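Local coordinates for Slr0280 protein (Synechocystis sp., PDB 5H3K) that is of unknown function but carries a domain of the phosphodiester glycosidase (NAGPA) family, so it may act on sugar phosphodiesters, at residues A334-A340 against N603-V609; L312-P316 against I328-A334; L309-M313 against V354-Q358; R528-S532 against D577-S583; G278-R284 against V295-N301. One frame throughout, in Å; residues are numbered along the deposited sequence.

Interaction 1 is the most deeply buried of the five: two antiparallel strands joined by backbone bonds and apolar side chains. Interactions 2 and 3 both use strand 307-313, which borders strand 600-609 of interaction 1. Leu312 faces helix 325-331 in the first of them, while Pro311 faces strand 354-356 in the second. Both have a buried apolar end and a polar end nearer the surface, where a glutamine and water take over. Interaction 4 is a polar turn of glycines and hydroxyls, tied to interaction 1 through Asn339. Interaction 5 is a hairpin in the sheet that also holds strand 531-536 of interaction 4. Its Ile279, Val298 and Ile300 pack on Val336, Val607 and Val609 of interaction 1.

Interaction 1: A334-A340 against N603-V609; sequences AAVAINA and NAIGVFV
Val336 and Val607 lie side by side on one face of the sheet and point the same way. CB of Val336 is 3.8 Å from CB of Val607. Further along that face Ile338 sets its CG2 branch beside CB of Ile605. The methyl of Ala340 fills the hollow by Ile605, with CB 3.9 Å from Ile605 CG1. On the other face Ala337 pairs with Gly606. CB of Ala334 comes to 4.3 Å from Gly606 CA, where a side chain would be crowded by that methyl and the Phe608 ring. The ring turns back beneath Ala334, because CG is swung to the side opposite the carbonyl carbon of Phe608 (chi1 -66°). CB of Ala334 lies over one ring face, and its CA makes an off-centre CH-pi contact. The ring also touches Leu312 of strand 307-313. An alanine in place of Phe608 would probably leave the Ala334 methyl without its floor and open a gap toward Leu312.

The strands run antiparallel, with a classic beta bulge at the start: Ala335 and Val336 both face Val607. Ala335 N bonds Val607 O at 2.9 Å, while the bond from Val336 N is weak. Val607 N returns a bond to Val336 O at 2.7 Å. Regular pairing follows with Ile338 and Ile605, whose N and O atoms bond both ways. Asn339 turns away from strand 600-609, and its amide bonds Ser532, Asp577 and Ser583.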
# COMPACT_ATOMS: atom_id res chain seq x y z
N ALA A 334 -8.82 -5.14 -1.51
CA ALA A 334 -8.89 -3.98 -0.62
C ALA A 334 -9.26 -2.74 -1.43
O ALA A 334 -8.71 -2.50 -2.51
CB ALA A 334 -7.55 -3.76 0.09
N ALA A 335 -10.18 -1.94 -0.90
CA ALA A 335 -10.52 -0.68 -1.53
C ALA A 335 -9.37 0.32 -1.42
O ALA A 335 -9.14 1.11 -2.34
CB ALA A 335 -11.79 -0.10 -0.91
N VAL A 336 -8.68 0.32 -0.28
CA VAL A 336 -7.48 1.14 -0.05
C VAL A 336 -6.44 0.27 0.64
O VAL A 336 -6.78 -0.59 1.46
CB VAL A 336 -7.75 2.37 0.87
CG1 VAL A 336 -6.69 3.46 0.66
CG2 VAL A 336 -9.14 2.96 0.63
N ALA A 337 -5.16 0.48 0.33
CA ALA A 337 -4.12 -0.19 1.10
C ALA A 337 -2.88 0.67 1.15
O ALA A 337 -2.60 1.41 0.20
CB ALA A 337 -3.80 -1.56 0.51
N ILE A 338 -2.15 0.59 2.25
CA ILE A 338 -0.83 1.22 2.34
C ILE A 338 0.14 0.16 2.85
O ILE A 338 -0.23 -0.71 3.64
CB ILE A 338 -0.86 2.49 3.24
CG1 ILE A 338 0.45 3.28 3.09
CG2 ILE A 338 -1.14 2.13 4.71
CD1 ILE A 338 0.44 4.64 3.80
N ASN A 339 1.38 0.21 2.38
CA ASN A 339 2.41 -0.67 2.93
C ASN A 339 2.56 -0.41 4.42
O ASN A 339 2.34 0.72 4.91
CB ASN A 339 3.75 -0.41 2.23
CG ASN A 339 4.35 0.91 2.64
OD1 ASN A 339 3.86 1.98 2.26
ND2 ASN A 339 5.40 0.85 3.46
N ALA A 340 2.93 -1.44 5.18
CA ALA A 340 2.87 -1.32 6.63
C ALA A 340 4.15 -1.70 7.37
O ALA A 340 5.04 -0.86 7.57
CB ALA A 340 1.64 -2.09 7.19
N ASN A 603 3.73 -6.80 4.19
CA ASN A 603 2.36 -6.63 4.65
C ASN A 603 1.84 -5.21 4.50
O ASN A 603 2.60 -4.26 4.26
CB ASN A 603 2.22 -7.12 6.10
CG ASN A 603 3.18 -6.43 7.06
OD1 ASN A 603 2.95 -5.28 7.49
ND2 ASN A 603 4.23 -7.13 7.44
N ALA A 604 0.53 -5.07 4.66
CA ALA A 604 -0.13 -3.80 4.41
C ALA A 604 -1.26 -3.60 5.40
O ALA A 604 -1.66 -4.52 6.11
CB ALA A 604 -0.68 -3.81 2.99
N ILE A 605 -1.76 -2.37 5.47
CA ILE A 605 -3.04 -2.15 6.13
C ILE A 605 -4.05 -1.93 5.01
O ILE A 605 -3.86 -1.05 4.17
CB ILE A 605 -3.00 -0.94 7.07
CG1 ILE A 605 -2.05 -1.23 8.25
CG2 ILE A 605 -4.39 -0.59 7.61
CD1 ILE A 605 -1.74 0.01 9.10
N GLY A 606 -5.12 -2.73 5.00
CA GLY A 606 -6.13 -2.65 3.96
C GLY A 606 -7.45 -2.11 4.51
O GLY A 606 -7.80 -2.35 5.66
N VAL A 607 -8.16 -1.35 3.68
CA VAL A 607 -9.46 -0.81 4.02
C VAL A 607 -10.51 -1.51 3.16
O VAL A 607 -10.36 -1.63 1.94
CB VAL A 607 -9.52 0.70 3.75
CG1 VAL A 607 -10.92 1.26 4.11
CG2 VAL A 607 -8.45 1.42 4.56
N PHE A 608 -11.57 -1.98 3.80
CA PHE A 608 -12.61 -2.72 3.09
C PHE A 608 -13.94 -2.00 3.28
O PHE A 608 -14.23 -1.46 4.35
CB PHE A 608 -12.68 -4.16 3.61
CG PHE A 608 -11.45 -4.96 3.28
CD1 PHE A 608 -10.32 -4.91 4.10
CD2 PHE A 608 -11.40 -5.73 2.13
CE1 PHE A 608 -9.18 -5.64 3.78
CE2 PHE A 608 -10.28 -6.46 1.80
CZ PHE A 608 -9.16 -6.41 2.63
N VAL A 609 -14.74 -1.97 2.21
CA VAL A 609 -16.05 -1.34 2.26
C VAL A 609 -17.08 -2.41 1.93
O VAL A 609 -17.09 -2.94 0.82
CB VAL A 609 -16.14 -0.17 1.28
CG1 VAL A 609 -17.51 0.50 1.39
CG2 VAL A 609 -15.04 0.85 1.56

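Interaction 2: L312-P316 against I328-A334; sequences LMANP and IARDQRA
Leu312 packs on Ile328, with CB of Leu312 3.9 Å from CG2 of Ile328. This is the apolar part of the contact. The CD1 branch of Leu312 goes on to the methyl of Ala334, at 4.0 Å from its CB. CG1 of Ile328 lies trans to the carbonyl carbon of its own residue (chi1 -63°), and from there the extended branch carries CD1 to CA of Ala314. Pro316 sets CB and CG against the amide of Gln332.

The direct polar contact is one bond. Gln332 NE2 donates to Met313 O at 2.7 Å. The acceptor lies close to the amide plane of Gln332, but the donor is tilted 32° from the carbonyl plane of Met313.

The helix 325-331 ends here in a Schellman motif, with Arg333 at positive phi as its C-prime residue. Gln332, the first residue past the helix, points toward the end of strand 307-313.

Two waters extend the grip. Water 1 accepts from Met313 N and donates to Gln332 OE1 at 2.7 Å. Water 2 accepts from Gln332 NE2 at 3.0 Å and donates to Ala314 O. Both ends of the amide are therefore engaged, which fixes its rotation. Leu312 also touches Phe608, and Ile328 touches Val601, so strand 600-609 lines the apolar side.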
# COMPACT_ATOMS: atom_id res chain seq x y z
N LEU A 312 -2.94 -7.08 5.98
CA LEU A 312 -2.94 -8.02 4.88
C LEU A 312 -1.51 -8.46 4.65
O LEU A 312 -0.62 -7.61 4.51
CB LEU A 312 -3.47 -7.34 3.62
CG LEU A 312 -4.88 -6.75 3.69
CD1 LEU A 312 -5.20 -6.09 2.34
CD2 LEU A 312 -5.89 -7.84 4.00
N MET A 313 -1.28 -9.77 4.62
CA MET A 313 0.04 -10.30 4.34
C MET A 313 0.20 -10.65 2.88
O MET A 313 -0.77 -11.07 2.24
CB MET A 313 0.29 -11.57 5.17
CG MET A 313 0.04 -11.38 6.62
SD MET A 313 1.32 -10.44 7.43
CE MET A 313 2.53 -11.69 7.79
N ALA A 314 1.41 -10.48 2.37
CA ALA A 314 1.75 -10.79 0.97
C ALA A 314 1.30 -12.20 0.60
O ALA A 314 0.73 -12.43 -0.47
CB ALA A 314 3.25 -10.67 0.76
N ASN A 315 1.61 -13.14 1.48
CA ASN A 315 1.02 -14.47 1.41
C ASN A 315 -0.15 -14.53 2.39
O ASN A 315 0.03 -14.47 3.60
CB ASN A 315 2.08 -15.55 1.70
CG ASN A 315 1.58 -16.95 1.41
OD1 ASN A 315 0.50 -17.35 1.86
ND2 ASN A 315 2.36 -17.71 0.64
N PRO A 316 -1.38 -14.63 1.85
CA PRO A 316 -2.58 -14.42 2.67
C PRO A 316 -2.71 -15.39 3.84
O PRO A 316 -3.44 -15.10 4.77
CB PRO A 316 -3.72 -14.61 1.66
CG PRO A 316 -3.10 -14.35 0.33
CD PRO A 316 -1.71 -14.90 0.45
N ILE A 328 -0.95 -6.95 -3.59
CA ILE A 328 -1.66 -7.29 -2.36
C ILE A 328 -3.07 -6.68 -2.41
O ILE A 328 -4.05 -7.38 -2.16
CB ILE A 328 -0.91 -6.80 -1.09
CG1 ILE A 328 0.45 -7.51 -0.97
CG2 ILE A 328 -1.77 -7.02 0.16
CD1 ILE A 328 1.33 -6.98 0.19
N ALA A 329 -3.15 -5.39 -2.75
CA ALA A 329 -4.43 -4.68 -2.80
C ALA A 329 -5.41 -5.32 -3.79
O ALA A 329 -6.59 -5.56 -3.46
CB ALA A 329 -4.21 -3.19 -3.16
N ARG A 330 -4.94 -5.61 -4.99
CA ARG A 330 -5.78 -6.22 -6.01
C ARG A 330 -6.21 -7.63 -5.61
O ARG A 330 -7.40 -7.96 -5.64
CB ARG A 330 -5.07 -6.25 -7.37
CG ARG A 330 -4.90 -4.88 -8.02
CD ARG A 330 -3.83 -4.93 -9.09
NE ARG A 330 -3.62 -3.61 -9.70
CZ ARG A 330 -2.61 -3.31 -10.51
NH1 ARG A 330 -1.68 -4.22 -10.79
NH2 ARG A 330 -2.52 -2.09 -11.01
N ASP A 331 -5.24 -8.48 -5.26
CA ASP A 331 -5.54 -9.89 -5.02
C ASP A 331 -6.41 -10.13 -3.78
O ASP A 331 -7.20 -11.06 -3.75
CB ASP A 331 -4.25 -10.73 -4.99
CG ASP A 331 -3.51 -10.77 -6.35
OD1 ASP A 331 -3.96 -10.13 -7.33
OD2 ASP A 331 -2.46 -11.45 -6.42
N GLN A 332 -6.30 -9.27 -2.78
CA GLN A 332 -7.09 -9.44 -1.56
C GLN A 332 -8.26 -8.45 -1.49
O GLN A 332 -8.90 -8.31 -0.45
CB GLN A 332 -6.19 -9.39 -0.31
CG GLN A 332 -5.09 -10.47 -0.35
CD GLN A 332 -4.27 -10.58 0.92
OE1 GLN A 332 -4.80 -10.73 2.02
NE2 GLN A 332 -2.95 -10.52 0.76
N ARG A 333 -8.52 -7.79 -2.62
CA ARG A 333 -9.72 -6.97 -2.83
C ARG A 333 -9.91 -5.83 -1.84
O ARG A 333 -11.04 -5.57 -1.39
CB ARG A 333 -10.98 -7.84 -2.86
CG ARG A 333 -10.80 -9.11 -3.68
CD ARG A 333 -11.41 -8.98 -5.05
NE ARG A 333 -12.87 -8.96 -4.97
CZ ARG A 333 -13.68 -9.07 -6.01
NH1 ARG A 333 -13.17 -9.21 -7.23
NH2 ARG A 333 -15.00 -9.03 -5.85
N ALA A 334 -8.82 -5.14 -1.51
CA ALA A 334 -8.89 -3.98 -0.62
C ALA A 334 -9.26 -2.74 -1.43
O ALA A 334 -8.71 -2.50 -2.51
CB ALA A 334 -7.55 -3.76 0.09
O HOH W 1 -3.67 -11.44 4.42
O HOH W 2 -1.30 -10.86 -1.67

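Interaction 3: L309-M313 against V354-Q358; sequences LRPLM and VWSQQ
Strands 309-313 and 354-356 cross at 128° between their directions, and their axes come no nearer than 6.7 Å, so side chains bridge the gap. Pro311 is the wedge. Its CG rests 3.2 Å from Trp355 O and also meets CB of Ser356. Its CB touches the CG1 branch of Val354 at 3.8 Å. That same methyl takes the sulfur of Met313, whose SD is 3.8 Å away. Met313 reaches it through a chain bent at both chi2 and chi3.

Arg310 forms the polar end. It meets Gln357 at about a right angle, and the guanidinium and amide planes are 70° apart. NH2 donates to Gln357 OE1 at 3.1 Å, on a lone pair in the carbonyl plane. The oxygen sits at the edge of the guanidinium, 18° out of its plane. NH1 turns back to Leu309 O at 2.9 Å, approaching from above that carbonyl plane. NE gives its hydrogen to water 3, 3.2 Å away, and this water makes a weak bond to Gln357 OE1. NH2 also forms a salt bridge with Asp375. A methionine in place of Arg310 would probably leave the Asp375 carboxylate without its mate and set the Gln357 amide free to turn.

Strand 307-313 is bonded along its backbone to strand 600-609, and strand 354-356 belongs to a different sheet. The contact therefore joins two sheets, and Met499 of strand 497-500 packs on both Pro311 and Val354.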
# COMPACT_ATOMS: atom_id res chain seq x y z
N LEU A 309 -10.94 -2.20 8.65
CA LEU A 309 -9.53 -2.28 8.29
C LEU A 309 -8.99 -3.64 8.71
O LEU A 309 -9.37 -4.19 9.75
CB LEU A 309 -8.71 -1.15 8.91
CG LEU A 309 -8.79 0.24 8.28
CD1 LEU A 309 -10.13 0.87 8.55
CD2 LEU A 309 -7.69 1.14 8.82
N ARG A 310 -8.11 -4.19 7.88
CA ARG A 310 -7.42 -5.45 8.20
C ARG A 310 -5.99 -5.38 7.76
O ARG A 310 -5.70 -4.88 6.67
CB ARG A 310 -8.06 -6.63 7.45
CG ARG A 310 -9.44 -7.06 7.97
CD ARG A 310 -9.36 -7.64 9.38
NE ARG A 310 -10.66 -8.13 9.82
CZ ARG A 310 -11.56 -7.38 10.45
NH1 ARG A 310 -11.30 -6.11 10.73
NH2 ARG A 310 -12.72 -7.91 10.81
N PRO A 311 -5.07 -5.91 8.57
CA PRO A 311 -3.72 -6.13 8.06
C PRO A 311 -3.75 -7.23 7.02
O PRO A 311 -4.51 -8.20 7.16
CB PRO A 311 -2.93 -6.57 9.31
CG PRO A 311 -3.95 -7.12 10.25
CD PRO A 311 -5.26 -6.42 9.95
N LEU A 312 -2.94 -7.08 5.98
CA LEU A 312 -2.94 -8.02 4.88
C LEU A 312 -1.51 -8.46 4.65
O LEU A 312 -0.62 -7.61 4.51
CB LEU A 312 -3.47 -7.34 3.62
CG LEU A 312 -4.88 -6.75 3.69
CD1 LEU A 312 -5.20 -6.09 2.34
CD2 LEU A 312 -5.89 -7.84 4.00
N MET A 313 -1.28 -9.77 4.62
CA MET A 313 0.04 -10.30 4.34
C MET A 313 0.20 -10.65 2.88
O MET A 313 -0.77 -11.07 2.24
CB MET A 313 0.29 -11.57 5.17
CG MET A 313 0.04 -11.38 6.62
SD MET A 313 1.32 -10.44 7.43
CE MET A 313 2.53 -11.69 7.79
N VAL A 354 1.85 -8.02 13.83
CA VAL A 354 0.76 -8.04 12.86
C VAL A 354 -0.31 -8.96 13.43
O VAL A 354 -0.04 -10.15 13.65
CB VAL A 354 1.18 -8.63 11.48
CG1 VAL A 354 -0.01 -8.69 10.55
CG2 VAL A 354 2.33 -7.84 10.82
N TRP A 355 -1.51 -8.44 13.68
CA TRP A 355 -2.59 -9.32 14.16
C TRP A 355 -3.98 -8.91 13.67
O TRP A 355 -4.25 -7.73 13.42
CB TRP A 355 -2.55 -9.50 15.69
CG TRP A 355 -3.08 -8.37 16.58
CD1 TRP A 355 -4.29 -8.34 17.22
CD2 TRP A 355 -2.39 -7.17 16.98
NE1 TRP A 355 -4.40 -7.19 17.98
CE2 TRP A 355 -3.25 -6.47 17.85
CE3 TRP A 355 -1.13 -6.64 16.68
CZ2 TRP A 355 -2.89 -5.24 18.43
CZ3 TRP A 355 -0.78 -5.42 17.24
CH2 TRP A 355 -1.65 -4.73 18.11
N SER A 356 -4.86 -9.90 13.53
CA SER A 356 -6.22 -9.62 13.07
C SER A 356 -7.18 -10.65 13.62
O SER A 356 -6.85 -11.83 13.67
CB SER A 356 -6.30 -9.58 11.54
OG SER A 356 -6.11 -10.85 10.98
N GLN A 357 -8.37 -10.19 14.01
CA GLN A 357 -9.36 -11.05 14.67
C GLN A 357 -8.76 -11.93 15.78
O GLN A 357 -9.05 -13.12 15.88
CB GLN A 357 -10.17 -11.84 13.63
CG GLN A 357 -10.81 -10.91 12.59
CD GLN A 357 -11.65 -11.63 11.53
OE1 GLN A 357 -12.43 -11.00 10.82
NE2 GLN A 357 -11.48 -12.94 11.43
N GLN A 358 -7.90 -11.30 16.59
CA GLN A 358 -7.17 -11.93 17.70
C GLN A 358 -6.22 -13.04 17.29
O GLN A 358 -5.79 -13.84 18.12
CB GLN A 358 -8.13 -12.42 18.80
CG GLN A 358 -8.88 -11.32 19.52
CD GLN A 358 -9.47 -11.77 20.86
OE1 GLN A 358 -8.91 -12.63 21.55
NE2 GLN A 358 -10.60 -11.18 21.24
O HOH W 3 -10.20 -10.90 8.34

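Interaction 4: R528-S532 against D577-S583; sequences RASRS and DGGSSTS
Ser532 and Thr582 meet through their hydroxyls, with Thr582 OG1 donating to Ser532 OG at 3.0 Å. Thr582 can be followed outward. Its CB lies 3.4 Å from Ser532 OG and 4.0 Å from Ser530 CB. The OG1 branch is directed away from the carbonyl carbon of Thr582 (chi1 -69°), where it meets Ser532 OG and lies 3.3 Å from Arg531 C. The CG2 branch comes to 3.2 Å from the same Ser532 OG and lies near Arg531 O. The Ser532 hydroxyl thus sits against both branches, and it is also hydrogen-bonded to Asn339 OD1.

The backbone adds a second tie. Gly579 N donates to Ser530 O at 2.8 Å, nearly straight (171°) but from above the carbonyl plane. Gly578 CA lies close beside that oxygen, and a CB there would clash with it. Gly579 has positive phi, which suits a residue without a side chain. Ser530 turns its own hydroxyl to His548.

Ser581 N bonds Gly578 O and Thr582 N bonds Gly579 O. They form a 3-10 turn that links strand 572-576 to strand 584-586 and packs on the start of strand 531-536, within the phosphodiester glycosidase family region.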
# COMPACT_ATOMS: atom_id res chain seq x y z
N ARG A 528 17.25 10.39 4.85
CA ARG A 528 16.15 11.11 4.18
C ARG A 528 15.50 10.16 3.17
O ARG A 528 16.20 9.57 2.35
CB ARG A 528 16.69 12.33 3.44
CG ARG A 528 16.66 13.61 4.26
CD ARG A 528 17.49 13.52 5.48
NE ARG A 528 17.50 14.78 6.23
CZ ARG A 528 18.17 14.95 7.36
NH1 ARG A 528 18.14 16.12 7.99
NH2 ARG A 528 18.89 13.96 7.85
N ALA A 529 14.18 10.00 3.23
CA ALA A 529 13.54 8.96 2.42
C ALA A 529 12.06 9.20 2.17
O ALA A 529 11.44 10.04 2.83
CB ALA A 529 13.74 7.59 3.08
N SER A 530 11.49 8.44 1.23
CA SER A 530 10.04 8.32 1.11
C SER A 530 9.53 7.81 2.45
O SER A 530 10.22 7.05 3.14
CB SER A 530 9.65 7.34 0.00
OG SER A 530 10.15 7.78 -1.25
N ARG A 531 8.33 8.25 2.84
CA ARG A 531 7.73 7.83 4.11
C ARG A 531 6.26 7.41 3.98
O ARG A 531 5.52 7.91 3.12
CB ARG A 531 7.84 8.94 5.16
CG ARG A 531 9.25 9.49 5.38
CD ARG A 531 10.14 8.49 6.15
NE ARG A 531 11.48 9.07 6.30
CZ ARG A 531 12.52 8.45 6.83
NH1 ARG A 531 12.41 7.21 7.31
NH2 ARG A 531 13.69 9.08 6.89
N SER A 532 5.86 6.48 4.84
CA SER A 532 4.46 6.07 4.96
C SER A 532 4.04 6.24 6.42
O SER A 532 4.85 6.09 7.33
CB SER A 532 4.26 4.60 4.56
OG SER A 532 4.52 4.41 3.18
N ASP A 577 6.81 1.51 7.43
CA ASP A 577 8.01 1.31 6.61
C ASP A 577 8.02 2.31 5.44
O ASP A 577 6.98 2.67 4.89
CB ASP A 577 8.03 -0.15 6.11
CG ASP A 577 9.32 -0.54 5.41
OD1 ASP A 577 10.39 0.10 5.61
OD2 ASP A 577 9.27 -1.55 4.65
N GLY A 578 9.21 2.79 5.07
CA GLY A 578 9.30 3.78 4.01
C GLY A 578 10.25 3.41 2.89
O GLY A 578 10.41 2.23 2.56
N GLY A 579 10.89 4.42 2.30
CA GLY A 579 11.78 4.20 1.17
C GLY A 579 11.03 3.60 -0.01
O GLY A 579 9.91 4.01 -0.31
N SER A 580 11.64 2.62 -0.68
CA SER A 580 11.00 1.97 -1.83
C SER A 580 9.77 1.16 -1.42
O SER A 580 8.95 0.80 -2.26
CB SER A 580 12.01 1.05 -2.54
OG SER A 580 12.48 0.06 -1.64
N SER A 581 9.62 0.87 -0.13
CA SER A 581 8.41 0.19 0.33
C SER A 581 7.18 1.09 0.27
O SER A 581 6.06 0.59 0.13
CB SER A 581 8.57 -0.33 1.75
OG SER A 581 9.61 -1.29 1.83
N THR A 582 7.37 2.41 0.36
CA THR A 582 6.21 3.32 0.42
C THR A 582 5.34 3.15 -0.82
O THR A 582 5.81 3.28 -1.94
CB THR A 582 6.63 4.79 0.59
OG1 THR A 582 7.19 4.97 1.90
CG2 THR A 582 5.41 5.72 0.44
N SER A 583 4.05 2.88 -0.61
CA SER A 583 3.10 2.72 -1.70
C SER A 583 1.67 2.74 -1.15
O SER A 583 1.38 2.14 -0.11
CB SER A 583 3.40 1.43 -2.48
OG SER A 583 3.86 0.41 -1.59

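Interaction 5: G278-R284 against V295-N301; sequences GITWQQR and VTTVTIN
A beta hairpin pairs strand 279-288 with strand 291-300, and in it Thr280 faces Thr299 in an antiparallel hydrogen-bonded pair. Thr299 N is 2.8 Å from Thr280 O. Similar backbone bonds link Gln282 with Thr297 and Arg284 with Val295.

On the face of Ile279, Trp281 and Gln283 the packing is largely apolar. CG2 of Ile279 lies 3.6 Å from CG1 of Val298, and Ile279 and Ile300 run side by side. At the far end of this face Thr296 OG1 donates to Gln283 OE1 at 2.7 Å, meeting a lone pair of that oxygen in the amide plane. Gln283 brings its amide there by a bend at chi2 (64°). Water 5 joins the two side chains a second time.

The other face is largely polar. Arg284 meets Thr297 at about a right angle, and its NH1 donates to Thr297 OG1 at 2.9 Å. Gln282 NE2 lies 3.5 Å above the guanidinium plane of Arg284, over its centre. Water 6 accepts from Arg284 NE and donates to Val295 O and Thr297 OG1. Water 4 donates to Thr280 O and Gln282 OE1 and accepts from the hydroxyls of Thr297 and Thr299. Four hydrogen bonds hold it, and Thr297 OG1 is shared by both waters and Arg284.

Strand 271-276 flanks the hairpin beyond 279-288, and strand 542-547 beyond 291-300. Trp281 and Thr296 reach Leu586 and Leu584 of strand 584-586.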
# COMPACT_ATOMS: atom_id res chain seq x y z
N GLY A 278 -17.36 8.11 3.39
CA GLY A 278 -16.38 7.79 4.41
C GLY A 278 -14.95 7.71 3.92
O GLY A 278 -14.05 7.44 4.71
N ILE A 279 -14.73 7.92 2.62
CA ILE A 279 -13.36 7.88 2.08
C ILE A 279 -13.05 9.06 1.16
O ILE A 279 -13.73 9.27 0.15
CB ILE A 279 -13.07 6.58 1.31
CG1 ILE A 279 -13.22 5.35 2.22
CG2 ILE A 279 -11.65 6.62 0.73
CD1 ILE A 279 -12.96 4.03 1.53
N THR A 280 -12.00 9.81 1.49
CA THR A 280 -11.57 10.96 0.70
C THR A 280 -10.09 10.89 0.32
O THR A 280 -9.23 10.66 1.19
CB THR A 280 -11.83 12.26 1.46
OG1 THR A 280 -13.23 12.32 1.78
CG2 THR A 280 -11.45 13.48 0.62
N TRP A 281 -9.80 11.08 -0.96
CA TRP A 281 -8.43 11.02 -1.50
C TRP A 281 -7.94 12.45 -1.77
O TRP A 281 -8.66 13.24 -2.40
CB TRP A 281 -8.45 10.14 -2.77
CG TRP A 281 -7.39 10.37 -3.82
CD1 TRP A 281 -6.10 10.80 -3.65
CD2 TRP A 281 -7.55 10.17 -5.23
NE1 TRP A 281 -5.46 10.86 -4.86
CE2 TRP A 281 -6.32 10.49 -5.84
CE3 TRP A 281 -8.62 9.74 -6.02
CZ2 TRP A 281 -6.14 10.40 -7.23
CZ3 TRP A 281 -8.43 9.65 -7.39
CH2 TRP A 281 -7.20 9.97 -7.98
N GLN A 282 -6.76 12.81 -1.27
CA GLN A 282 -6.22 14.14 -1.54
C GLN A 282 -4.78 14.09 -1.98
O GLN A 282 -4.02 13.24 -1.53
CB GLN A 282 -6.33 15.05 -0.30
CG GLN A 282 -7.76 15.31 0.13
CD GLN A 282 -7.86 15.89 1.53
OE1 GLN A 282 -8.17 15.19 2.50
NE2 GLN A 282 -7.60 17.18 1.64
N GLN A 283 -4.44 14.99 -2.90
CA GLN A 283 -3.05 15.25 -3.25
C GLN A 283 -2.78 16.71 -2.87
O GLN A 283 -3.54 17.60 -3.27
CB GLN A 283 -2.80 15.01 -4.74
CG GLN A 283 -1.36 15.22 -5.18
CD GLN A 283 -0.41 14.24 -4.52
OE1 GLN A 283 -0.73 13.05 -4.35
NE2 GLN A 283 0.78 14.73 -4.12
N ARG A 284 -1.74 16.95 -2.08
CA ARG A 284 -1.48 18.27 -1.49
C ARG A 284 0.01 18.56 -1.47
O ARG A 284 0.83 17.64 -1.56
CB ARG A 284 -1.97 18.29 -0.04
CG ARG A 284 -3.45 18.55 0.16
CD ARG A 284 -3.81 18.47 1.64
NE ARG A 284 -3.93 17.09 2.10
CZ ARG A 284 -4.43 16.74 3.28
NH1 ARG A 284 -4.51 15.47 3.63
NH2 ARG A 284 -4.85 17.69 4.10
N VAL A 295 2.34 15.45 -0.92
CA VAL A 295 1.87 14.35 -0.08
C VAL A 295 0.55 13.77 -0.58
O VAL A 295 -0.39 14.51 -0.92
CB VAL A 295 1.72 14.79 1.40
CG1 VAL A 295 1.09 13.70 2.24
CG2 VAL A 295 3.08 15.18 1.99
N THR A 296 0.46 12.44 -0.64
CA THR A 296 -0.77 11.77 -0.98
C THR A 296 -1.42 11.19 0.27
O THR A 296 -0.76 10.51 1.08
CB THR A 296 -0.52 10.60 -1.95
OG1 THR A 296 0.36 11.01 -2.99
CG2 THR A 296 -1.84 10.13 -2.55
N THR A 297 -2.71 11.45 0.44
CA THR A 297 -3.43 10.90 1.59
C THR A 297 -4.74 10.26 1.18
O THR A 297 -5.37 10.66 0.19
CB THR A 297 -3.73 11.97 2.66
OG1 THR A 297 -4.55 13.00 2.08
CG2 THR A 297 -2.45 12.58 3.21
N VAL A 298 -5.16 9.29 1.96
CA VAL A 298 -6.53 8.81 1.89
C VAL A 298 -7.05 8.84 3.31
O VAL A 298 -6.42 8.31 4.22
CB VAL A 298 -6.64 7.41 1.32
CG1 VAL A 298 -8.08 6.96 1.34
CG2 VAL A 298 -6.09 7.37 -0.11
N THR A 299 -8.18 9.52 3.49
CA THR A 299 -8.74 9.70 4.81
C THR A 299 -10.02 8.87 4.92
O THR A 299 -10.88 8.92 4.03
CB THR A 299 -9.03 11.19 5.11
OG1 THR A 299 -7.80 11.93 5.09
CG2 THR A 299 -9.68 11.33 6.49
N ILE A 300 -10.12 8.10 5.98
CA ILE A 300 -11.19 7.12 6.11
C ILE A 300 -11.89 7.33 7.44
O ILE A 300 -11.24 7.40 8.48
CB ILE A 300 -10.62 5.67 6.10
CG1 ILE A 300 -9.90 5.36 4.78
CG2 ILE A 300 -11.72 4.66 6.36
CD1 ILE A 300 -8.38 5.28 4.92
N ASN A 301 -13.22 7.45 7.39
CA ASN A 301 -14.02 7.48 8.62
C ASN A 301 -14.35 6.04 9.01
O ASN A 301 -15.21 5.42 8.41
CB ASN A 301 -15.31 8.28 8.40
CG ASN A 301 -16.18 8.34 9.65
OD1 ASN A 301 -15.92 7.65 10.65
ND2 ASN A 301 -17.23 9.14 9.59
O HOH W 4 -7.22 12.57 2.41
O HOH W 5 2.97 12.67 -3.55
O HOH W 6 -2.73 14.95 0.75